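Local coordinates for protein putative enoyl-CoA hydratase (Streptomyces coelicolor A3, PDB 3G64) that probably acts on acyl-CoA thioesters as an enoyl-CoA hydratase, a crotonase-fold enzyme assembled here from three subunits, at residues His263-Phe266 and Pro271-Trp274; Arg110-Pro115 and Gln226-Leu231; Leu32-Lys37 and Val80-Gly85; Trp16-Val21 and Thr42-Ala47; Leu165-Arg168 and His174-Arg177. One frame throughout, in Å; residues are numbered along the deposited sequence. Where two conformers were deposited one is given.

Contact 1: His263-Phe266 and Pro271-Trp274; sequences HAAF and PPKW
Pro-272 is held between Ala-265 and Trp-274, its CB touching both, and so pins the chain's C-terminal tail to the last turns of helix 257-267. Traced from its CB, the proline first meets the helix: Pro-272 CB stands 4.0 Å from Ala-265 CB, methylene against methyl. The same CB faces the other way onto the indole of Trp-274, 3.7 Å above the ring plane and offset toward the rim. CG, the far corner of the proline ring, stays with the tryptophan, 3.6 Å from Trp-274 CZ2. CD then turns back to close on the backbone nitrogen of Pro-272, which is itself 3.8 Å from Ala-265 CB. The closest approach comes where side chain meets backbone, Ala-265 CB lying 3.7 Å from Pro-272 CA. Pro-271 C flanks Ala-265 CB at 4.0 Å.

The indole can serve as a backing plate because Trp-274 CG sits opposite its own carbonyl carbon (chi1 -51°), which lets the ring fold back along the tail. Trp-274 also packs on Asp-258 and Phe-262 of the helix and on Arg-152 of a second subunit, while the backbone N of Lys-273 is hydrogen-bonded to Glu-261.

No hydrogen bond or charge pair joins 263-266 to 271-274. The bond from Lys-273 to Glu-261 is made one turn earlier on the helix, so cohesion here comes from a buried methyl, a rigid proline with few conformations to lose, and an aromatic face behind it: small, nonpolar and dependent on shape.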
# COMPACT_ATOMS: atom_id res chain seq x y z
N HIS A 263 31.39 10.89 -8.73
CA HIS A 263 32.37 10.11 -9.46
C HIS A 263 33.81 10.64 -9.27
O HIS A 263 34.75 9.86 -9.11
CB HIS A 263 32.02 10.07 -10.95
CG HIS A 263 32.91 9.17 -11.74
ND1 HIS A 263 33.97 9.64 -12.49
CD2 HIS A 263 32.92 7.82 -11.86
CE1 HIS A 263 34.59 8.63 -13.05
NE2 HIS A 263 33.98 7.51 -12.69
N ALA A 264 33.97 11.96 -9.29
CA ALA A 264 35.26 12.57 -9.04
C ALA A 264 35.77 12.18 -7.65
O ALA A 264 36.94 11.82 -7.50
CB ALA A 264 35.18 14.08 -9.18
N ALA A 265 34.88 12.24 -6.65
CA ALA A 265 35.26 11.92 -5.26
C ALA A 265 35.56 10.44 -5.10
O ALA A 265 36.50 10.05 -4.39
CB ALA A 265 34.19 12.33 -4.29
N PHE A 266 34.75 9.62 -5.77
CA PHE A 266 34.98 8.19 -5.74
C PHE A 266 36.37 7.88 -6.29
O PHE A 266 37.15 7.17 -5.65
CB PHE A 266 33.94 7.46 -6.58
CG PHE A 266 34.13 5.97 -6.60
CD1 PHE A 266 33.73 5.20 -5.52
CD2 PHE A 266 34.72 5.34 -7.69
CE1 PHE A 266 33.90 3.83 -5.53
CE2 PHE A 266 34.90 3.97 -7.70
CZ PHE A 266 34.48 3.21 -6.63
N PRO A 271 35.79 12.27 0.39
CA PRO A 271 34.36 12.57 0.59
C PRO A 271 33.83 13.50 -0.50
O PRO A 271 34.54 14.42 -0.90
CB PRO A 271 34.35 13.31 1.93
CG PRO A 271 35.63 12.92 2.60
CD PRO A 271 36.62 12.75 1.51
N PRO A 272 32.60 13.27 -0.97
CA PRO A 272 32.07 14.20 -1.98
C PRO A 272 31.68 15.48 -1.29
O PRO A 272 31.30 15.44 -0.13
CB PRO A 272 30.81 13.50 -2.50
CG PRO A 272 30.77 12.16 -1.84
CD PRO A 272 31.64 12.22 -0.62
N LYS A 273 31.79 16.61 -1.96
CA LYS A 273 31.25 17.85 -1.44
C LYS A 273 30.02 18.22 -2.28
O LYS A 273 30.13 18.70 -3.41
CB LYS A 273 32.29 18.97 -1.48
CG LYS A 273 33.42 18.80 -0.45
CD LYS A 273 34.51 19.86 -0.59
CE LYS A 273 35.62 19.67 0.44
NZ LYS A 273 36.42 20.91 0.68
N TRP A 274 28.83 17.97 -1.73
CA TRP A 274 27.58 18.20 -2.46
C TRP A 274 27.25 19.69 -2.57
O TRP A 274 27.55 20.46 -1.67
CB TRP A 274 26.43 17.49 -1.77
CG TRP A 274 26.67 16.04 -1.47
CD1 TRP A 274 26.78 15.47 -0.23
CD2 TRP A 274 26.84 14.97 -2.42
NE1 TRP A 274 26.98 14.12 -0.35
CE2 TRP A 274 27.02 13.79 -1.68
CE3 TRP A 274 26.83 14.90 -3.81
CZ2 TRP A 274 27.19 12.55 -2.29
CZ3 TRP A 274 26.99 13.67 -4.42
CH2 TRP A 274 27.17 12.51 -3.66

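Contact 2: Arg110-Pro115 and Gln226-Leu231; sequences RECPFP and QTKALL
The junction between the end of helix 92-111 and strand 116-120 is where Lys-228 of helix 221-234 meets Arg-110 and Phe-114. Its side chain runs almost straight: CG is opposite the backbone N (chi1 171°) and the later torsions are extended, so the ammonium is carried into the bend of the 110-115 segment. Along the way Lys-228 CD passes 3.7 Å from Phe-114 O and Lys-228 CE lies 3.4 Å from Arg-110 O. At the end Lys-228 NZ donates to Phe-114 O at 2.9 Å; it approaches with a C=O...N angle of 146° and is tilted 27° from the carbonyl plane. The bend that offers this oxygen contains an inverse gamma turn centred on Pro-113, in which Phe-114 N bonds Cys-112 O at 2.8 Å.

Lys-228 NZ has further partners: Val-109 O, in the last turn of helix 92-111, and a salt bridge to Asp-136. The same carboxylate takes Arg-110 NH1, which also bonds Ala-134 O. Asp-136 thus lies between two cations and probably balances both within a buried setting.

A methionine in place of Lys-228 would probably leave Phe-114 O and Val-109 O without this donor and Asp-136 with Arg-110 as its remaining cation here, freeing the bend to shift.

Helix 92-111 is the last helix of a beta-alpha-beta crossover between the neighbouring parallel strands 64-69 and 116-120, and a return from helix to strand of this kind belongs to the core of the crotonase fold.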
# COMPACT_ATOMS: atom_id res chain seq x y z
N ARG A 110 3.38 17.46 1.66
CA ARG A 110 3.74 16.42 0.70
C ARG A 110 4.51 16.97 -0.53
O ARG A 110 5.24 16.21 -1.19
CB ARG A 110 2.48 15.63 0.24
CG ARG A 110 1.78 14.83 1.42
CD ARG A 110 2.77 13.84 2.12
NE ARG A 110 3.63 13.15 1.14
CZ ARG A 110 4.93 12.87 1.34
NH1 ARG A 110 5.53 13.20 2.48
NH2 ARG A 110 5.63 12.26 0.38
N GLU A 111 4.33 18.25 -0.85
CA GLU A 111 4.86 18.77 -2.11
C GLU A 111 6.06 19.70 -2.00
O GLU A 111 6.64 20.06 -3.01
CB GLU A 111 3.75 19.47 -2.93
CG GLU A 111 2.74 18.51 -3.56
CD GLU A 111 1.66 19.21 -4.39
OE1 GLU A 111 1.58 20.46 -4.40
OE2 GLU A 111 0.88 18.49 -5.04
N CYS A 112 6.43 20.11 -0.79
CA CYS A 112 7.51 21.08 -0.62
C CYS A 112 8.85 20.44 -0.97
O CYS A 112 9.10 19.29 -0.61
CB CYS A 112 7.53 21.65 0.80
SG CYS A 112 7.72 20.42 2.14
N PRO A 113 9.73 21.21 -1.65
CA PRO A 113 10.98 20.69 -2.22
C PRO A 113 12.09 20.47 -1.17
O PRO A 113 13.23 20.87 -1.39
CB PRO A 113 11.39 21.79 -3.20
CG PRO A 113 10.82 23.06 -2.59
CD PRO A 113 9.54 22.65 -1.88
N PHE A 114 11.76 19.81 -0.07
CA PHE A 114 12.73 19.45 0.97
C PHE A 114 12.03 18.50 1.89
O PHE A 114 10.80 18.56 2.02
CB PHE A 114 13.24 20.66 1.77
CG PHE A 114 12.16 21.66 2.14
CD1 PHE A 114 11.36 21.45 3.26
CD2 PHE A 114 11.96 22.80 1.37
CE1 PHE A 114 10.36 22.37 3.60
CE2 PHE A 114 10.98 23.72 1.69
CZ PHE A 114 10.16 23.51 2.82
N PRO A 115 12.79 17.61 2.53
CA PRO A 115 12.26 16.66 3.49
C PRO A 115 11.72 17.36 4.74
O PRO A 115 12.31 18.33 5.25
CB PRO A 115 13.48 15.78 3.89
CG PRO A 115 14.66 16.38 3.22
CD PRO A 115 14.26 17.53 2.36
N GLN A 226 13.95 15.65 -5.37
CA GLN A 226 13.38 14.85 -6.43
C GLN A 226 12.99 13.44 -5.98
O GLN A 226 12.08 12.85 -6.53
CB GLN A 226 14.30 14.79 -7.66
CG GLN A 226 14.33 16.11 -8.45
CD GLN A 226 12.91 16.60 -8.82
OE1 GLN A 226 12.34 17.44 -8.15
NE2 GLN A 226 12.35 16.04 -9.90
N THR A 227 13.68 12.89 -4.99
CA THR A 227 13.25 11.60 -4.45
C THR A 227 11.84 11.74 -3.84
O THR A 227 10.97 10.88 -4.05
CB THR A 227 14.23 11.08 -3.34
OG1 THR A 227 15.54 10.86 -3.92
CG2 THR A 227 13.72 9.77 -2.73
N LYS A 228 11.64 12.81 -3.09
CA LYS A 228 10.36 13.06 -2.45
C LYS A 228 9.28 13.34 -3.52
O LYS A 228 8.18 12.80 -3.46
CB LYS A 228 10.48 14.24 -1.49
CG LYS A 228 9.14 14.71 -0.93
CD LYS A 228 9.36 15.72 0.19
CE LYS A 228 8.05 16.29 0.67
NZ LYS A 228 8.28 17.10 1.92
N ALA A 229 9.63 14.18 -4.49
CA ALA A 229 8.72 14.51 -5.58
C ALA A 229 8.26 13.26 -6.34
O ALA A 229 7.09 13.14 -6.69
CB ALA A 229 9.37 15.55 -6.56
N LEU A 230 9.16 12.31 -6.58
CA LEU A 230 8.77 11.12 -7.35
C LEU A 230 7.95 10.12 -6.53
O LEU A 230 7.03 9.50 -7.04
CB LEU A 230 9.99 10.44 -8.02
CG LEU A 230 10.23 10.96 -9.45
CD1 LEU A 230 10.32 12.49 -9.51
CD2 LEU A 230 11.48 10.35 -10.04
N LEU A 231 8.29 9.96 -5.25
CA LEU A 231 7.46 9.15 -4.36
C LEU A 231 6.02 9.67 -4.34
O LEU A 231 5.05 8.93 -4.52
CB LEU A 231 8.03 9.19 -2.92
CG LEU A 231 9.19 8.24 -2.68
CD1 LEU A 231 9.99 8.63 -1.41
CD2 LEU A 231 8.70 6.79 -2.64

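Contact 3: Leu32-Lys37 and Val80-Gly85; sequences LARPDK and VDEIIG
Arg-34 and Glu-82 reach toward each other from opposite directions and close a salt bridge at the surface. Arg-34 NH2 donates to Glu-82 OE2 at 2.5 Å, a length short enough to be read with caution, and the N-H...O angle of 146° is moderately bent. Arg-34 bends at chi3 (113°), whereas Glu-82 runs extended beyond CG to meet it. OE2 lies at the edge of the guanidinium, near its plane, and is met on its syn side; the two flat groups are turned 57° from each other, so the grip is single rather than a paired, coplanar fork.

One face of the guanidinium is lined by Lys-37 CD, 3.3 Å above the plane and offset toward the rim. That lysine is brought round by a tight turn in which Lys-37 N bonds Arg-34 O at 2.9 Å. Farther out, Arg-34 NH1 bonds Ala-40 O, which helps fix the group's rotation. On the other side Asp-79 accepts from the backbone N of Glu-82 at the start of its helix.

The bridge ties the loop between strand 27-32 and helix 43-58 to helix 80-87, whose Ile-83 packs on Phe-43 and Tyr-46 of helix 43-58, while its Asp-81 bonds His-263 of a third subunit.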
# COMPACT_ATOMS: atom_id res chain seq x y z
N LEU A 32 5.49 24.40 16.93
CA LEU A 32 4.12 24.80 17.21
C LEU A 32 4.03 25.63 18.49
O LEU A 32 4.74 25.38 19.47
CB LEU A 32 3.22 23.58 17.32
CG LEU A 32 3.23 22.75 16.04
CD1 LEU A 32 2.44 21.49 16.26
CD2 LEU A 32 2.66 23.58 14.85
N ALA A 33 3.16 26.63 18.46
CA ALA A 33 2.92 27.48 19.62
C ALA A 33 1.88 26.87 20.60
O ALA A 33 1.03 26.05 20.21
CB ALA A 33 2.47 28.87 19.14
N ARG A 34 1.99 27.28 21.87
CA ARG A 34 0.99 26.98 22.92
C ARG A 34 1.14 25.67 23.65
O ARG A 34 0.22 24.86 23.66
CB ARG A 34 -0.44 27.08 22.38
CG ARG A 34 -0.75 28.40 21.72
CD ARG A 34 -1.91 28.26 20.75
NE ARG A 34 -3.09 28.98 21.18
CZ ARG A 34 -4.33 28.47 21.21
NH1 ARG A 34 -4.57 27.21 20.84
NH2 ARG A 34 -5.33 29.25 21.62
N PRO A 35 2.29 25.46 24.29
CA PRO A 35 2.58 24.22 25.01
C PRO A 35 1.58 23.98 26.12
O PRO A 35 1.29 22.82 26.42
CB PRO A 35 3.96 24.45 25.63
CG PRO A 35 4.36 25.86 25.29
CD PRO A 35 3.39 26.43 24.31
N ASP A 36 1.06 25.05 26.72
CA ASP A 36 0.08 24.92 27.80
C ASP A 36 -1.24 24.31 27.33
O ASP A 36 -2.05 23.88 28.13
CB ASP A 36 -0.19 26.27 28.48
CG ASP A 36 1.07 26.90 29.10
OD1 ASP A 36 2.08 26.18 29.31
OD2 ASP A 36 1.04 28.12 29.39
N LYS A 37 -1.45 24.32 26.02
CA LYS A 37 -2.66 23.72 25.44
C LYS A 37 -2.29 22.52 24.57
O LYS A 37 -3.06 22.12 23.69
CB LYS A 37 -3.36 24.72 24.51
CG LYS A 37 -3.81 25.99 25.17
CD LYS A 37 -4.79 26.71 24.25
CE LYS A 37 -5.80 27.53 25.08
NZ LYS A 37 -6.78 26.71 25.86
N VAL A 80 -10.58 22.89 20.63
CA VAL A 80 -12.01 22.58 20.73
C VAL A 80 -12.95 23.79 20.78
O VAL A 80 -14.06 23.74 20.27
CB VAL A 80 -12.31 21.64 21.91
CG1 VAL A 80 -13.81 21.57 22.12
CG2 VAL A 80 -11.81 20.26 21.59
N ASP A 81 -12.50 24.89 21.38
CA ASP A 81 -13.31 26.09 21.41
C ASP A 81 -13.03 27.03 20.25
O ASP A 81 -13.97 27.56 19.63
CB ASP A 81 -13.13 26.83 22.73
CG ASP A 81 -14.02 26.28 23.84
OD1 ASP A 81 -15.21 25.94 23.58
OD2 ASP A 81 -13.53 26.18 24.98
N GLU A 82 -11.74 27.22 19.95
CA GLU A 82 -11.34 28.20 18.98
C GLU A 82 -11.51 27.72 17.54
O GLU A 82 -11.55 28.54 16.60
CB GLU A 82 -9.92 28.65 19.25
CG GLU A 82 -9.88 29.67 20.39
CD GLU A 82 -8.47 30.03 20.79
OE1 GLU A 82 -7.97 31.09 20.36
OE2 GLU A 82 -7.86 29.24 21.54
N ILE A 83 -11.61 26.40 17.36
CA ILE A 83 -11.95 25.87 16.04
C ILE A 83 -13.35 25.30 16.06
O ILE A 83 -14.24 25.89 15.47
CB ILE A 83 -10.90 24.86 15.51
CG1 ILE A 83 -9.61 25.62 15.18
CG2 ILE A 83 -11.40 24.20 14.22
CD1 ILE A 83 -8.57 24.80 14.47
N ILE A 84 -13.57 24.22 16.79
CA ILE A 84 -14.87 23.55 16.73
C ILE A 84 -16.02 24.46 17.13
O ILE A 84 -17.00 24.59 16.39
CB ILE A 84 -14.87 22.24 17.56
CG1 ILE A 84 -13.92 21.23 16.90
CG2 ILE A 84 -16.30 21.71 17.71
CD1 ILE A 84 -13.84 19.87 17.60
N GLY A 85 -15.92 25.10 18.29
CA GLY A 85 -16.95 26.03 18.70
C GLY A 85 -17.17 27.12 17.66
O GLY A 85 -18.30 27.48 17.36

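Contact 4: Trp16-Val21 and Thr42-Ala47; sequences WRHLRV and TFEAYA
His-18 and Ala-45 bring their CA atoms to 5.1 Å where the loop entering strand 19-24 crosses the first turn of helix 43-58. The imidazole of His-18 lies over the side chain of Glu-44, and it is the aliphatic part of the glutamate that touches: Glu-44 CB sits 3.4 Å from the ring centroid and only 4° off the ring normal, a CH-pi contact almost exactly over the centre. Glu-44 CG continues beside the ring, 3.8 Å from His-18 CE1. A bend at chi2 (80°) then swings the carboxylate aside, leaving Glu-44 OE1 5.2 Å from His-18 ND1, so the two make no direct polar pair.

ND1 is linked to the helix start by a water instead, 3.1 Å from His-18 ND1 and 2.9 Å from Thr-42 OG1. Thr-42 is the N-cap residue of helix 43-58, and its OG1 accepts from Ala-45 N at 3.1 Å. On the backbone side, Ala-45 CB rests 4.0 Å from His-18 O, and Leu-19 packs on Leu-49 of the same helix. The backbone N of His-18 bonds Asp-48, one turn further along.

A single threonine oxygen thus serves both the helix cap and the water bridge, while the histidine is held over one face by carbon rather than by charge: the contact combines a hydrophobic lid with solvent-mediated polarity at the partly exposed rim.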
# COMPACT_ATOMS: atom_id res chain seq x y z
N TRP A 16 6.73 35.61 11.76
CA TRP A 16 5.65 34.63 11.85
C TRP A 16 5.16 34.63 13.29
O TRP A 16 5.91 34.26 14.20
CB TRP A 16 6.16 33.25 11.42
CG TRP A 16 6.55 33.22 9.98
CD1 TRP A 16 7.81 33.31 9.47
CD2 TRP A 16 5.66 33.13 8.86
NE1 TRP A 16 7.76 33.27 8.10
CE2 TRP A 16 6.45 33.15 7.70
CE3 TRP A 16 4.27 33.02 8.72
CZ2 TRP A 16 5.91 33.07 6.41
CZ3 TRP A 16 3.73 32.95 7.45
CH2 TRP A 16 4.55 32.98 6.31
N ARG A 17 3.90 35.01 13.50
CA ARG A 17 3.38 35.28 14.83
C ARG A 17 2.70 34.08 15.48
O ARG A 17 2.60 34.00 16.70
CB ARG A 17 2.44 36.48 14.79
CG ARG A 17 3.10 37.77 14.30
CD ARG A 17 2.12 38.94 14.14
NE ARG A 17 1.69 39.13 12.75
CZ ARG A 17 2.08 40.13 11.98
NH1 ARG A 17 1.65 40.23 10.72
NH2 ARG A 17 2.91 41.05 12.47
N HIS A 18 2.23 33.14 14.66
CA HIS A 18 1.44 32.02 15.18
C HIS A 18 2.14 30.68 15.26
O HIS A 18 1.52 29.67 15.59
CB HIS A 18 0.14 31.92 14.39
CG HIS A 18 -0.57 33.23 14.31
ND1 HIS A 18 -1.25 33.77 15.38
CD2 HIS A 18 -0.63 34.14 13.31
CE1 HIS A 18 -1.73 34.95 15.03
NE2 HIS A 18 -1.37 35.20 13.78
N LEU A 19 3.42 30.67 14.94
CA LEU A 19 4.28 29.53 15.22
C LEU A 19 5.69 30.10 15.32
O LEU A 19 5.92 31.26 14.98
CB LEU A 19 4.17 28.44 14.14
CG LEU A 19 3.94 28.86 12.69
CD1 LEU A 19 5.21 29.49 12.16
CD2 LEU A 19 3.53 27.71 11.78
N ARG A 20 6.63 29.29 15.79
CA ARG A 20 8.01 29.78 15.87
C ARG A 20 8.82 29.19 14.73
O ARG A 20 8.83 27.97 14.53
CB ARG A 20 8.65 29.45 17.22
CG ARG A 20 10.06 30.01 17.38
CD ARG A 20 10.89 29.24 18.42
NE ARG A 20 10.15 29.12 19.66
CZ ARG A 20 10.23 28.08 20.49
NH1 ARG A 20 11.01 27.04 20.20
NH2 ARG A 20 9.50 28.08 21.61
N VAL A 21 9.49 30.07 13.99
CA VAL A 21 10.26 29.66 12.82
C VAL A 21 11.70 30.12 12.98
O VAL A 21 11.96 31.31 13.13
CB VAL A 21 9.72 30.28 11.52
CG1 VAL A 21 10.51 29.75 10.32
CG2 VAL A 21 8.26 29.97 11.37
N THR A 42 -4.95 26.74 15.98
CA THR A 42 -5.98 27.73 15.74
C THR A 42 -6.06 28.02 14.23
O THR A 42 -5.19 27.59 13.47
CB THR A 42 -5.60 29.02 16.40
OG1 THR A 42 -4.35 29.44 15.84
CG2 THR A 42 -5.42 28.81 17.95
N PHE A 43 -7.06 28.79 13.82
CA PHE A 43 -7.18 29.18 12.44
C PHE A 43 -5.90 29.85 11.97
O PHE A 43 -5.46 29.61 10.85
CB PHE A 43 -8.35 30.16 12.27
CG PHE A 43 -9.70 29.52 12.51
CD1 PHE A 43 -10.02 28.32 11.90
CD2 PHE A 43 -10.62 30.10 13.36
CE1 PHE A 43 -11.25 27.71 12.12
CE2 PHE A 43 -11.85 29.50 13.59
CZ PHE A 43 -12.17 28.30 12.96
N GLU A 44 -5.33 30.71 12.80
CA GLU A 44 -4.15 31.48 12.42
C GLU A 44 -2.89 30.61 12.32
O GLU A 44 -1.99 30.92 11.55
CB GLU A 44 -3.89 32.63 13.42
CG GLU A 44 -4.93 33.73 13.36
CD GLU A 44 -6.22 33.39 14.11
OE1 GLU A 44 -6.26 32.38 14.87
OE2 GLU A 44 -7.20 34.14 13.93
N ALA A 45 -2.81 29.54 13.10
CA ALA A 45 -1.67 28.65 12.99
C ALA A 45 -1.74 27.86 11.68
O ALA A 45 -0.72 27.66 11.02
CB ALA A 45 -1.61 27.70 14.17
N TYR A 46 -2.93 27.40 11.31
CA TYR A 46 -3.09 26.78 10.00
C TYR A 46 -2.69 27.77 8.89
O TYR A 46 -2.04 27.39 7.92
CB TYR A 46 -4.53 26.35 9.78
CG TYR A 46 -4.90 25.03 10.43
CD1 TYR A 46 -4.29 23.83 10.03
CD2 TYR A 46 -5.88 24.97 11.40
CE1 TYR A 46 -4.65 22.62 10.61
CE2 TYR A 46 -6.25 23.77 11.97
CZ TYR A 46 -5.63 22.60 11.57
OH TYR A 46 -6.02 21.43 12.16
N ALA A 47 -3.07 29.04 9.04
CA ALA A 47 -2.78 30.02 7.99
C ALA A 47 -1.28 30.25 7.87
O ALA A 47 -0.75 30.42 6.77
CB ALA A 47 -3.54 31.37 8.24
O HOH W 1 -2.71 31.51 16.99

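Contact 5: Leu165-Arg168 and His174-Arg177; sequences LLPR and HATR
Ala-175 drives its methyl into the angle between Leu-166 and Pro-167, bringing helices 162-170 and 172-181 together with Pro-167 CA and Ala-175 CA 5.0 Å apart. The close part takes in both neighbours. Ala-175 CB lies 3.6 Å from Pro-167 N and 3.8 Å from Pro-167 CD, so the methyl sits against the ring nitrogen, a tertiary amide, and its neighbouring carbons. That nitrogen carries no hydrogen and makes no bond to the preceding turn, where helix 162-170 is kinked; a nonpolar neighbour suits it. Leu-166 covers the methyl from another direction. Its CG is turned opposite the backbone N (chi1 -168°), which sends the branch across to helix 172-181: Leu-166 CD2 comes 3.7 Å from Ala-175 CA, and Leu-166 CG is 3.9 Å from Ala-175 CB.

The grip slackens toward the leucine stem, with Leu-166 CB 4.1 Å from Ala-175 CB, and ends beyond it. Arg-168 and Thr-176 point away from the contact and face a third subunit, whose Leu-231 packs on both Pro-167 and Thr-176. Arg-177 leads to the partly exposed flank and a salt bridge with Glu-189. The side chain of Pro-167 is about 7 Å from a bound zinc ion.

Cutting Leu-166 back to an alanine is likely to open a gap beside Ala-175 and to lose the packing on Leu-133, Leu-178 and Leu-179.

Two consecutive helices joined by a very short link and brought close through a small residue form a compact helical pair, set here against the trimer interface of a crotonase-family subunit.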
# COMPACT_ATOMS: atom_id res chain seq x y z
N LEU A 165 -3.60 9.15 2.96
CA LEU A 165 -2.24 8.78 3.39
C LEU A 165 -2.20 7.51 4.24
O LEU A 165 -1.33 6.67 4.05
CB LEU A 165 -1.62 9.92 4.18
CG LEU A 165 -1.28 11.16 3.37
CD1 LEU A 165 -0.94 12.32 4.34
CD2 LEU A 165 -0.11 10.89 2.39
N LEU A 166 -3.14 7.36 5.17
CA LEU A 166 -2.94 6.30 6.17
C LEU A 166 -2.86 4.91 5.53
O LEU A 166 -1.95 4.15 5.84
CB LEU A 166 -3.95 6.37 7.32
CG LEU A 166 -3.62 5.49 8.55
CD1 LEU A 166 -2.25 5.79 9.22
CD2 LEU A 166 -4.76 5.62 9.56
N PRO A 167 -3.80 4.56 4.64
CA PRO A 167 -3.66 3.21 4.07
C PRO A 167 -2.39 3.06 3.26
O PRO A 167 -1.95 1.91 3.08
CB PRO A 167 -4.85 3.08 3.10
CG PRO A 167 -5.63 4.30 3.23
CD PRO A 167 -5.06 5.23 4.25
N ARG A 168 -1.85 4.15 2.73
CA ARG A 168 -0.62 4.04 1.93
C ARG A 168 0.62 3.89 2.81
O ARG A 168 1.69 3.49 2.33
CB ARG A 168 -0.47 5.25 0.99
CG ARG A 168 -1.46 5.14 -0.19
CD ARG A 168 -1.67 6.46 -0.88
NE ARG A 168 -2.48 6.30 -2.09
CZ ARG A 168 -3.82 6.30 -2.12
NH1 ARG A 168 -4.52 6.42 -1.00
NH2 ARG A 168 -4.46 6.18 -3.30
N HIS A 174 -5.30 -1.88 8.79
CA HIS A 174 -4.94 -1.04 9.95
C HIS A 174 -5.52 0.37 9.79
O HIS A 174 -5.97 0.97 10.77
CB HIS A 174 -3.42 -0.92 10.09
CG HIS A 174 -2.72 -2.21 10.48
ND1 HIS A 174 -3.17 -3.02 11.48
CD2 HIS A 174 -1.57 -2.76 10.02
CE1 HIS A 174 -2.34 -4.06 11.61
NE2 HIS A 174 -1.36 -3.91 10.76
N ALA A 175 -5.53 0.92 8.57
CA ALA A 175 -6.04 2.29 8.42
C ALA A 175 -7.48 2.35 8.84
O ALA A 175 -7.92 3.29 9.51
CB ALA A 175 -5.91 2.78 6.97
N THR A 176 -8.26 1.37 8.41
CA THR A 176 -9.68 1.38 8.73
C THR A 176 -9.89 1.34 10.25
O THR A 176 -10.72 2.04 10.79
CB THR A 176 -10.37 0.17 8.09
OG1 THR A 176 -10.27 0.30 6.67
CG2 THR A 176 -11.86 0.10 8.50
N ARG A 177 -9.13 0.50 10.94
CA ARG A 177 -9.28 0.37 12.39
C ARG A 177 -8.91 1.70 13.05
O ARG A 177 -9.63 2.20 13.90
CB ARG A 177 -8.37 -0.77 12.89
CG ARG A 177 -8.29 -0.99 14.38
CD ARG A 177 -7.50 -2.29 14.66
NE ARG A 177 -6.14 -2.31 14.10
CZ ARG A 177 -5.09 -1.77 14.72
NH1 ARG A 177 -5.26 -1.18 15.90
NH2 ARG A 177 -3.86 -1.82 14.19

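How the contacts relate
Contacts 2 and 5 are buried, contacts 1 and 4 partly so, and contact 3 lies at the surface. The chemistry follows only loosely: contact 5 is wholly apolar packing and contact 2 a buried ammonium satisfied by carbonyls and a carboxylate, whereas contact 3 is an exposed ion pair and contact 4 mixes CH-pi packing with a water bridge. Contacts 3 and 4 alternate along the chain and meet at the start of helix 43-58, where Arg-34 packs on Thr-42. Contact 5 is nested within the loop closed by contact 2, and Arg-110 CD touches Leu-165 CD2 at 4.1 Å. Contact 1, also apolar but small, stands apart, its centre about 48 Å from that of contact 3.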